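Side-chain contacts in putative fusidic acid resistance protein (Staphylococcus aureus, PDB 2YB5), which confers resistance to the antibiotic fusidic acid, probably by binding elongation factor G and clearing it from the ribosome: residues F12-V15 / K16-V19; N43-N46 / D47-E51; E74-L77 / N78-K81. All blocks are in the same frame, centred on the assembly; numbering follows the deposited sequence.

Contact 1 (F12-V15 / K16-V19)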
ATOM      1  N   PHE A  12       4.241   6.813   1.134  1.00 42.34           N
ATOM      2  CA  PHE A  12       5.626   6.434   0.909  1.00 43.39           C
ATOM      3  C   PHE A  12       5.786   5.617  -0.375  1.00 43.22           C
ATOM      4  O   PHE A  12       6.780   5.751  -1.085  1.00 43.85           O
ATOM      5  CB  PHE A  12       6.200   5.665   2.104  1.00 44.35           C
ATOM      6  CG  PHE A  12       7.628   5.231   1.901  1.00 47.26           C
ATOM      7  CD1 PHE A  12       8.674   6.084   2.211  1.00 49.99           C
ATOM      8  CD2 PHE A  12       7.922   3.979   1.371  1.00 49.15           C
ATOM      9  CE1 PHE A  12       9.998   5.692   2.021  1.00 52.96           C
ATOM     10  CE2 PHE A  12       9.243   3.588   1.160  1.00 52.59           C
ATOM     11  CZ  PHE A  12      10.281   4.444   1.490  1.00 53.32           C
ATOM     12  N   VAL A  13       4.805   4.773  -0.668  1.00 43.26           N
ATOM     13  CA  VAL A  13       4.825   3.986  -1.891  1.00 43.87           C
ATOM     14  C   VAL A  13       4.739   4.920  -3.087  1.00 44.31           C
ATOM     15  O   VAL A  13       5.473   4.748  -4.069  1.00 45.15           O
ATOM     16  CB  VAL A  13       3.702   2.939  -1.910  1.00 44.06           C
ATOM     17  CG1 VAL A  13       3.665   2.206  -3.243  1.00 44.40           C
ATOM     18  CG2 VAL A  13       3.910   1.949  -0.765  1.00 43.72           C
ATOM     19  N   LYS A  14       3.891   5.943  -2.976  1.00 44.08           N
ATOM     20  CA  LYS A  14       3.783   6.959  -4.033  1.00 44.29           C
ATOM     21  C   LYS A  14       5.109   7.729  -4.193  1.00 44.30           C
ATOM     22  O   LYS A  14       5.598   7.856  -5.314  1.00 44.54           O
ATOM     23  CB  LYS A  14       2.613   7.913  -3.760  1.00 44.19           C
ATOM     24  CG  LYS A  14       2.358   8.945  -4.841  1.00 44.50           C
ATOM     25  CD  LYS A  14       1.760   8.331  -6.084  1.00 46.95           C
ATOM     26  CE  LYS A  14       1.595   9.383  -7.159  1.00 49.14           C
ATOM     27  NZ  LYS A  14       0.949   8.862  -8.401  1.00 51.73           N
ATOM     28  N   VAL A  15       5.688   8.221  -3.090  1.00 44.56           N
ATOM     29  CA  VAL A  15       6.985   8.916  -3.145  1.00 45.72           C
ATOM     30  C   VAL A  15       8.020   8.074  -3.915  1.00 46.72           C
ATOM     31  O   VAL A  15       8.735   8.584  -4.779  1.00 47.89           O
ATOM     32  CB  VAL A  15       7.555   9.279  -1.739  1.00 46.82           C
ATOM     33  CG1 VAL A  15       8.996   9.744  -1.847  1.00 47.13           C
ATOM     34  CG2 VAL A  15       6.723  10.369  -1.051  1.00 47.36           C
ATOM     35  N   LYS A  16       8.064   6.785  -3.602  1.00 47.15           N
ATOM     36  CA  LYS A  16       8.984   5.842  -4.228  1.00 48.71           C
ATOM     37  C   LYS A  16       8.696   5.703  -5.721  1.00 48.65           C
ATOM     38  O   LYS A  16       9.612   5.797  -6.546  1.00 50.23           O
ATOM     39  CB  LYS A  16       8.859   4.500  -3.502  1.00 49.61           C
ATOM     40  CG  LYS A  16       9.650   3.332  -4.069  1.00 52.82           C
ATOM     41  CD  LYS A  16       9.318   2.045  -3.310  1.00 53.31           C
ATOM     42  CE  LYS A  16       7.927   1.501  -3.694  1.00 53.56           C
ATOM     43  NZ  LYS A  16       7.433   0.367  -2.822  1.00 52.41           N
ATOM     44  N   GLN A  17       7.428   5.513  -6.073  1.00 47.43           N
ATOM     45  CA  GLN A  17       7.013   5.490  -7.478  1.00 48.07           C
ATOM     46  C   GLN A  17       7.415   6.772  -8.228  1.00 47.93           C
ATOM     47  O   GLN A  17       7.765   6.716  -9.412  1.00 48.91           O
ATOM     48  CB  GLN A  17       5.504   5.245  -7.612  1.00 47.69           C
ATOM     49  CG  GLN A  17       5.078   3.802  -7.294  1.00 49.54           C
ATOM     50  CD  GLN A  17       3.568   3.601  -7.252  1.00 51.33           C
ATOM     51  OE1 GLN A  17       3.090   2.531  -6.863  1.00 54.03           O
ATOM     52  NE2 GLN A  17       2.808   4.620  -7.654  1.00 51.80           N
ATOM     53  N   LEU A  18       7.361   7.918  -7.551  1.00 46.48           N
ATOM     54  CA  LEU A  18       7.743   9.186  -8.185  1.00 46.44           C
ATOM     55  C   LEU A  18       9.257   9.272  -8.398  1.00 48.52           C
ATOM     56  O   LEU A  18       9.713   9.756  -9.437  1.00 48.95           O
ATOM     57  CB  LEU A  18       7.246  10.380  -7.377  1.00 45.17           C
ATOM     58  CG  LEU A  18       5.723  10.553  -7.309  1.00 43.68           C
ATOM     59  CD1 LEU A  18       5.347  11.412  -6.111  1.00 44.23           C
ATOM     60  CD2 LEU A  18       5.164  11.137  -8.597  1.00 40.78           C
ATOM     61  N   VAL A  19      10.026   8.783  -7.429  1.00 49.87           N
ATOM     62  CA  VAL A  19      11.479   8.771  -7.539  1.00 52.64           C
ATOM     63  C   VAL A  19      11.946   7.901  -8.715  1.00 55.13           C
ATOM     64  O   VAL A  19      12.824   8.318  -9.468  1.00 57.13           O
ATOM     65  CB  VAL A  19      12.148   8.326  -6.220  1.00 53.72           C
ATOM     66  CG1 VAL A  19      13.623   8.048  -6.426  1.00 56.58           C
ATOM     67  CG2 VAL A  19      11.959   9.403  -5.151  1.00 52.98           C
TER
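The carbonyl oxygen of Phe12 accepts the amide of Lys16, with O and N 3.0 Å apart, in the first of four consecutive i to i+4 bonds that define this part of the alpha-helix 9-27, the opening helix of the helical N-terminal region. The Phe12 ring itself turns to the helix 70-80 side, against Leu80 and Lys81. Val13 continues the ladder through O to Gln17 N at 2.9 Å. Its CG1, anti to the backbone N (chi1 175°), approaches Gln17 OE1 to 3.7 Å, the two side chains running obliquely past one another. The amide NE2 of that glutamine is taken up by Asp202, on a turn of the zinc-finger part, so this face of the helix is tied to the neighbouring domain. Lys14 bends at chi2, and its CG passes Leu18 CD1 at a slant, 4.1 Å away, while the lysine chain crosses that of Gln17 at about a right angle, CD 4.2 Å from NE2. The aliphatic stem of the lysine thus flanks two residues of the next turn. Val15 faces the buried side, where Ile48 and Leu77 of the two adjoining helices meet it. Its carbonyl accepts the amide of Val19 at 3.0 Å from O to N, and Val19 CG2 comes to 3.3 Å from that same Val15 O.

Contact 2 (N43-N46 / D47-E51); sequences NEIN and DIFKE
Asp47 donates its amide to the carbonyl of Asn43, with N and O 3.0 Å apart, continuing the alpha-helical bonding of helix 35-50. Its carboxylate folds back beside that carbonyl, CG lying anti to the carbonyl carbon of its own residue (chi1 -73°), and OD2 stands 3.2 Å from Asn43 O; both are acceptors, so this approach is no bond. Ile48 follows with a weak bond from N to Glu44 O, and its CG1 branch rests 3.4 Å from the same Glu44 O. The ring of Phe49 presents its edge to the carbonyl of Ile45, CD2 coming to 3.3 Å from O near the ring plane, while CE2 touches Ile45 CG2. Its amide makes a weak bond to Asn46 O. That oxygen also accepts Lys50 N at 2.7 Å, and so serves two donors close to the end of the helix. Lys50 passes obliquely by the asparagine amide, with CG 3.6 Å from Asn46 ND2. Ile45 packs against Leu18 and Val19 of helix 9-27; it also meets Phe59, Ile60 and Ile63 of helix 59-63, and Phe49 extends the apolar side to Ile7, Ile54 and Ile56 of the flanking loops.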
ATOM      1  N   ASN A  43       8.015  18.398  -7.230  1.00 48.73           N
ATOM      2  CA  ASN A  43       6.951  19.053  -6.461  1.00 50.13           C
ATOM      3  C   ASN A  43       5.887  18.102  -5.909  1.00 49.14           C
ATOM      4  O   ASN A  43       5.323  18.381  -4.852  1.00 50.21           O
ATOM      5  CB  ASN A  43       6.292  20.187  -7.253  1.00 51.21           C
ATOM      6  CG  ASN A  43       6.992  21.533  -7.050  1.00 54.60           C
ATOM      7  OD1 ASN A  43       7.485  21.837  -5.959  1.00 59.68           O
ATOM      8  ND2 ASN A  43       7.016  22.348  -8.094  1.00 55.27           N
ATOM      9  N   GLU A  44       5.614  16.996  -6.608  1.00 48.00           N
ATOM     10  CA  GLU A  44       4.706  15.958  -6.084  1.00 47.37           C
ATOM     11  C   GLU A  44       5.271  15.315  -4.829  1.00 47.03           C
ATOM     12  O   GLU A  44       4.545  15.092  -3.857  1.00 47.67           O
ATOM     13  CB  GLU A  44       4.443  14.866  -7.125  1.00 46.64           C
ATOM     14  CG  GLU A  44       3.633  15.329  -8.333  1.00 48.33           C
ATOM     15  CD  GLU A  44       2.190  15.607  -7.982  1.00 51.58           C
ATOM     16  OE1 GLU A  44       1.471  14.642  -7.621  1.00 52.61           O
ATOM     17  OE2 GLU A  44       1.775  16.788  -8.066  1.00 54.16           O
ATOM     18  N   ILE A  45       6.561  15.005  -4.853  1.00 46.76           N
ATOM     19  CA  ILE A  45       7.223  14.410  -3.695  1.00 47.28           C
ATOM     20  C   ILE A  45       7.171  15.354  -2.498  1.00 49.21           C
ATOM     21  O   ILE A  45       6.828  14.938  -1.383  1.00 49.51           O
ATOM     22  CB  ILE A  45       8.689  14.052  -4.002  1.00 48.15           C
ATOM     23  CG1 ILE A  45       8.740  12.937  -5.050  1.00 46.84           C
ATOM     24  CG2 ILE A  45       9.437  13.638  -2.718  1.00 49.01           C
ATOM     25  CD1 ILE A  45      10.108  12.635  -5.580  1.00 45.99           C
ATOM     26  N   ASN A  46       7.511  16.616  -2.745  1.00 51.00           N
ATOM     27  CA  ASN A  46       7.545  17.657  -1.713  1.00 53.63           C
ATOM     28  C   ASN A  46       6.186  17.912  -1.084  1.00 54.40           C
ATOM     29  O   ASN A  46       6.082  18.058   0.137  1.00 56.52           O
ATOM     30  CB  ASN A  46       8.077  18.972  -2.306  1.00 55.30           C
ATOM     31  CG  ASN A  46       8.331  20.041  -1.248  1.00 58.39           C
ATOM     32  OD1 ASN A  46       9.036  19.810  -0.268  1.00 57.59           O
ATOM     33  ND2 ASN A  46       7.770  21.226  -1.460  1.00 61.03           N
ATOM     34  N   ASP A  47       5.151  17.973  -1.914  1.00 54.07           N
ATOM     35  CA  ASP A  47       3.796  18.204  -1.422  1.00 55.63           C
ATOM     36  C   ASP A  47       3.348  17.105  -0.447  1.00 55.29           C
ATOM     37  O   ASP A  47       2.700  17.399   0.556  1.00 57.19           O
ATOM     38  CB  ASP A  47       2.807  18.360  -2.592  1.00 55.18           C
ATOM     39  CG  ASP A  47       2.963  19.692  -3.320  1.00 57.60           C
ATOM     40  OD1 ASP A  47       3.580  20.631  -2.758  1.00 60.32           O
ATOM     41  OD2 ASP A  47       2.470  19.805  -4.464  1.00 59.07           O
ATOM     42  N   ILE A  48       3.719  15.855  -0.725  1.00 53.72           N
ATOM     43  CA  ILE A  48       3.416  14.733   0.174  1.00 53.31           C
ATOM     44  C   ILE A  48       3.944  15.001   1.591  1.00 55.83           C
ATOM     45  O   ILE A  48       3.332  14.582   2.574  1.00 56.35           O
ATOM     46  CB  ILE A  48       3.992  13.401  -0.361  1.00 51.27           C
ATOM     47  CG1 ILE A  48       3.185  12.920  -1.574  1.00 49.42           C
ATOM     48  CG2 ILE A  48       3.995  12.330   0.717  1.00 49.43           C
ATOM     49  CD1 ILE A  48       3.804  11.746  -2.279  1.00 47.40           C
ATOM     50  N   PHE A  49       5.066  15.714   1.687  1.00 58.00           N
ATOM     51  CA  PHE A  49       5.638  16.087   2.983  1.00 60.84           C
ATOM     52  C   PHE A  49       5.170  17.459   3.481  1.00 64.74           C
ATOM     53  O   PHE A  49       5.068  17.661   4.688  1.00 67.15           O
ATOM     54  CB  PHE A  49       7.164  16.004   2.933  1.00 61.11           C
ATOM     55  CG  PHE A  49       7.678  14.593   2.839  1.00 58.33           C
ATOM     56  CD1 PHE A  49       7.783  13.796   3.983  1.00 58.11           C
ATOM     57  CD2 PHE A  49       8.019  14.042   1.614  1.00 54.79           C
ATOM     58  CE1 PHE A  49       8.254  12.492   3.906  1.00 55.37           C
ATOM     59  CE2 PHE A  49       8.487  12.740   1.523  1.00 52.96           C
ATOM     60  CZ  PHE A  49       8.604  11.962   2.672  1.00 54.39           C
ATOM     61  N   LYS A  50       4.863  18.389   2.573  1.00 66.45           N
ATOM     62  CA  LYS A  50       4.354  19.713   2.987  1.00 70.68           C
ATOM     63  C   LYS A  50       3.035  19.582   3.745  1.00 72.78           C
ATOM     64  O   LYS A  50       2.845  20.213   4.784  1.00 75.98           O
ATOM     65  CB  LYS A  50       4.158  20.664   1.798  1.00 70.78           C
ATOM     66  CG  LYS A  50       5.436  21.326   1.289  1.00 71.34           C
ATOM     67  CD  LYS A  50       5.231  22.813   0.962  1.00 73.67           C
ATOM     68  CE  LYS A  50       4.159  23.042  -0.102  1.00 72.62           C
ATOM     69  NZ  LYS A  50       4.202  24.431  -0.661  1.00 75.03           N
ATOM     70  N   GLU A  51       2.133  18.756   3.216  1.00 71.74           N
ATOM     71  CA  GLU A  51       0.862  18.437   3.884  1.00 73.72           C
ATOM     72  C   GLU A  51       1.039  18.137   5.388  1.00 75.95           C
ATOM     73  O   GLU A  51       0.190  18.513   6.199  1.00 78.88           O
ATOM     74  CB  GLU A  51       0.192  17.250   3.174  1.00 70.99           C
ATOM     75  CG  GLU A  51      -1.236  16.918   3.627  1.00 73.15           C
ATOM     76  CD  GLU A  51      -1.724  15.564   3.102  1.00 71.48           C
ATOM     77  OE1 GLU A  51      -1.234  15.119   2.036  1.00 69.96           O
ATOM     78  OE2 GLU A  51      -2.589  14.944   3.759  1.00 71.94           O
TER

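Contact 3 (E74-L77 / N78-K81); sequences EHLL and NELK
His75 and Glu79 meet one turn apart on the solvent-facing side of helix 70-80, in a local contact within an alpha-helix of the N-terminal helical region, whose other side packs on helices 9-27 and 59-63. The glutamate chain lies across the imidazole: its CG sits over one face, 4.1 Å above the ring plane and offset toward the rim, and the carboxylate and ring planes are 37° apart. Glu79 OE2 comes to 3.4 Å from His75 NE2, while OE1 reaches Leu76 CD2, so the carboxylate lies between a polar and an apolar neighbour. His75 can meet it because its CG stands anti to the backbone N (chi1 171°), which swings the ring forward along the helix. Beneath them, Glu79 N bonds to His75 O at 2.9 Å. Asn78 N likewise reaches Glu74 O, and its OD1 crowds that same carbonyl oxygen at 3.0 Å, acceptor against acceptor; the Glu74 carboxylate is hydrogen-bonded through OE2 to Tyr20 OH. On the buried side Leu77 CD2 and Leu80 CD1 touch at 3.9 Å, both residues also packing on Phe59. Toward the C-terminal end the backbone bonding slackens: Leu77 O receives weak bonds from both Leu80 N and Lys81 N. The chemistry is thus divided, with Leu77 and Leu80 set in the apolar interior and an imidazole beside a carboxylate at the surface, where the nearby acid may favour a protonated histidine, although both side chains also touch a crystal neighbour, which may influence the pose.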
ATOM      1  N   GLU A  74      17.717   4.469  -3.167  1.00 93.39           N
ATOM      2  CA  GLU A  74      17.241   3.529  -2.146  1.00 92.39           C
ATOM      3  C   GLU A  74      17.734   3.872  -0.741  1.00 93.41           C
ATOM      4  O   GLU A  74      16.982   3.768   0.223  1.00 91.25           O
ATOM      5  CB  GLU A  74      17.658   2.097  -2.504  1.00 95.26           C
ATOM      6  CG  GLU A  74      17.020   1.561  -3.791  1.00 94.59           C
ATOM      7  CD  GLU A  74      15.531   1.317  -3.657  1.00 90.87           C
ATOM      8  OE1 GLU A  74      15.118   0.704  -2.649  1.00 90.58           O
ATOM      9  OE2 GLU A  74      14.776   1.734  -4.563  1.00 88.97           O
ATOM     10  N   HIS A  75      18.995   4.275  -0.632  1.00 96.96           N
ATOM     11  CA  HIS A  75      19.561   4.716   0.640  1.00 98.84           C
ATOM     12  C   HIS A  75      18.802   5.923   1.186  1.00 95.36           C
ATOM     13  O   HIS A  75      18.374   5.925   2.341  1.00 94.52           O
ATOM     14  CB  HIS A  75      21.045   5.067   0.471  1.00104.43           C
ATOM     15  CG  HIS A  75      21.652   5.726   1.673  1.00107.75           C
ATOM     16  ND1 HIS A  75      21.887   5.052   2.853  1.00110.04           N
ATOM     17  CD2 HIS A  75      22.076   6.996   1.873  1.00109.62           C
ATOM     18  CE1 HIS A  75      22.423   5.881   3.731  1.00113.00           C
ATOM     19  NE2 HIS A  75      22.552   7.066   3.161  1.00113.04           N
ATOM     20  N   LEU A  76      18.639   6.943   0.346  1.00 93.30           N
ATOM     21  CA  LEU A  76      17.925   8.157   0.735  1.00 90.47           C
ATOM     22  C   LEU A  76      16.464   7.845   1.084  1.00 85.47           C
ATOM     23  O   LEU A  76      15.932   8.380   2.059  1.00 84.44           O
ATOM     24  CB  LEU A  76      18.001   9.215  -0.376  1.00 90.02           C
ATOM     25  CG  LEU A  76      19.388   9.769  -0.733  1.00 94.84           C
ATOM     26  CD1 LEU A  76      19.344  10.539  -2.053  1.00 94.07           C
ATOM     27  CD2 LEU A  76      19.942  10.657   0.380  1.00 98.18           C
ATOM     28  N   LEU A  77      15.830   6.975   0.295  1.00 82.48           N
ATOM     29  CA  LEU A  77      14.459   6.517   0.582  1.00 78.40           C
ATOM     30  C   LEU A  77      14.396   5.768   1.908  1.00 78.76           C
ATOM     31  O   LEU A  77      13.499   6.008   2.704  1.00 77.38           O
ATOM     32  CB  LEU A  77      13.905   5.621  -0.539  1.00 76.46           C
ATOM     33  CG  LEU A  77      13.406   6.296  -1.822  1.00 74.28           C
ATOM     34  CD1 LEU A  77      12.983   5.248  -2.844  1.00 72.81           C
ATOM     35  CD2 LEU A  77      12.267   7.271  -1.547  1.00 70.37           C
ATOM     36  N   ASN A  78      15.348   4.864   2.143  1.00 81.25           N
ATOM     37  CA  ASN A  78      15.442   4.142   3.423  1.00 82.00           C
ATOM     38  C   ASN A  78      15.633   5.086   4.611  1.00 82.87           C
ATOM     39  O   ASN A  78      15.162   4.809   5.712  1.00 82.46           O
ATOM     40  CB  ASN A  78      16.578   3.111   3.392  1.00 85.86           C
ATOM     41  CG  ASN A  78      16.252   1.894   2.536  1.00 85.08           C
ATOM     42  OD1 ASN A  78      15.240   1.859   1.831  1.00 82.27           O
ATOM     43  ND2 ASN A  78      17.123   0.892   2.587  1.00 88.54           N
ATOM     44  N   GLU A  79      16.325   6.196   4.380  1.00 84.26           N
ATOM     45  CA  GLU A  79      16.468   7.246   5.391  1.00 85.52           C
ATOM     46  C   GLU A  79      15.136   7.945   5.656  1.00 81.52           C
ATOM     47  O   GLU A  79      14.921   8.476   6.750  1.00 82.69           O
ATOM     48  CB  GLU A  79      17.518   8.277   4.967  1.00 88.69           C
ATOM     49  CG  GLU A  79      18.953   7.797   5.100  1.00 94.04           C
ATOM     50  CD  GLU A  79      19.966   8.849   4.675  1.00 97.30           C
ATOM     51  OE1 GLU A  79      19.773   9.485   3.616  1.00 95.59           O
ATOM     52  OE2 GLU A  79      20.960   9.041   5.404  1.00102.51           O
ATOM     53  N   LEU A  80      14.256   7.955   4.650  1.00 77.03           N
ATOM     54  CA  LEU A  80      12.901   8.486   4.809  1.00 73.45           C
ATOM     55  C   LEU A  80      12.000   7.552   5.624  1.00 71.32           C
ATOM     56  O   LEU A  80      11.047   8.018   6.253  1.00 70.48           O
ATOM     57  CB  LEU A  80      12.248   8.763   3.449  1.00 70.67           C
ATOM     58  CG  LEU A  80      12.790   9.913   2.609  1.00 72.00           C
ATOM     59  CD1 LEU A  80      12.101   9.938   1.259  1.00 69.75           C
ATOM     60  CD2 LEU A  80      12.600  11.232   3.332  1.00 73.74           C
ATOM     61  N   LYS A  81      12.293   6.249   5.629  1.00 70.57           N
ATOM     62  CA  LYS A  81      11.425   5.271   6.310  1.00 68.48           C
ATOM     63  C   LYS A  81      11.129   5.654   7.754  1.00 68.91           C
ATOM     64  O   LYS A  81      10.118   5.226   8.321  1.00 67.33           O
ATOM     65  CB  LYS A  81      12.008   3.851   6.245  1.00 69.38           C
ATOM     66  CG  LYS A  81      11.833   3.199   4.874  1.00 67.96           C
ATOM     67  CD  LYS A  81      12.275   1.742   4.855  1.00 68.82           C
ATOM     68  CE  LYS A  81      12.162   1.170   3.448  1.00 67.66           C
ATOM     69  NZ  LYS A  81      12.516  -0.274   3.364  1.00 68.62           N
TER

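Along the chain the three contacts come in series, on helices 9-27, 35-50 and 70-80 of the range matched by the elongation factor G-binding N-terminal family. Contact 1 is central: its middle lies about 11 Å from the centres of both others, which are about 16 Å from each other. Toward contact 2, Leu18 CD1 meets Glu44 CB at 3.7 Å; toward contact 3, Phe12 CE1 lies 3.6 Å from Leu77 O. Contacts 2 and 3 also touch, through Phe49 and Leu80. Helix 9-27 therefore packs against both later helices, which also meet each other, and its Lys16 adds a weak bond from NZ to Gln199 O, a further link to the zinc-finger part.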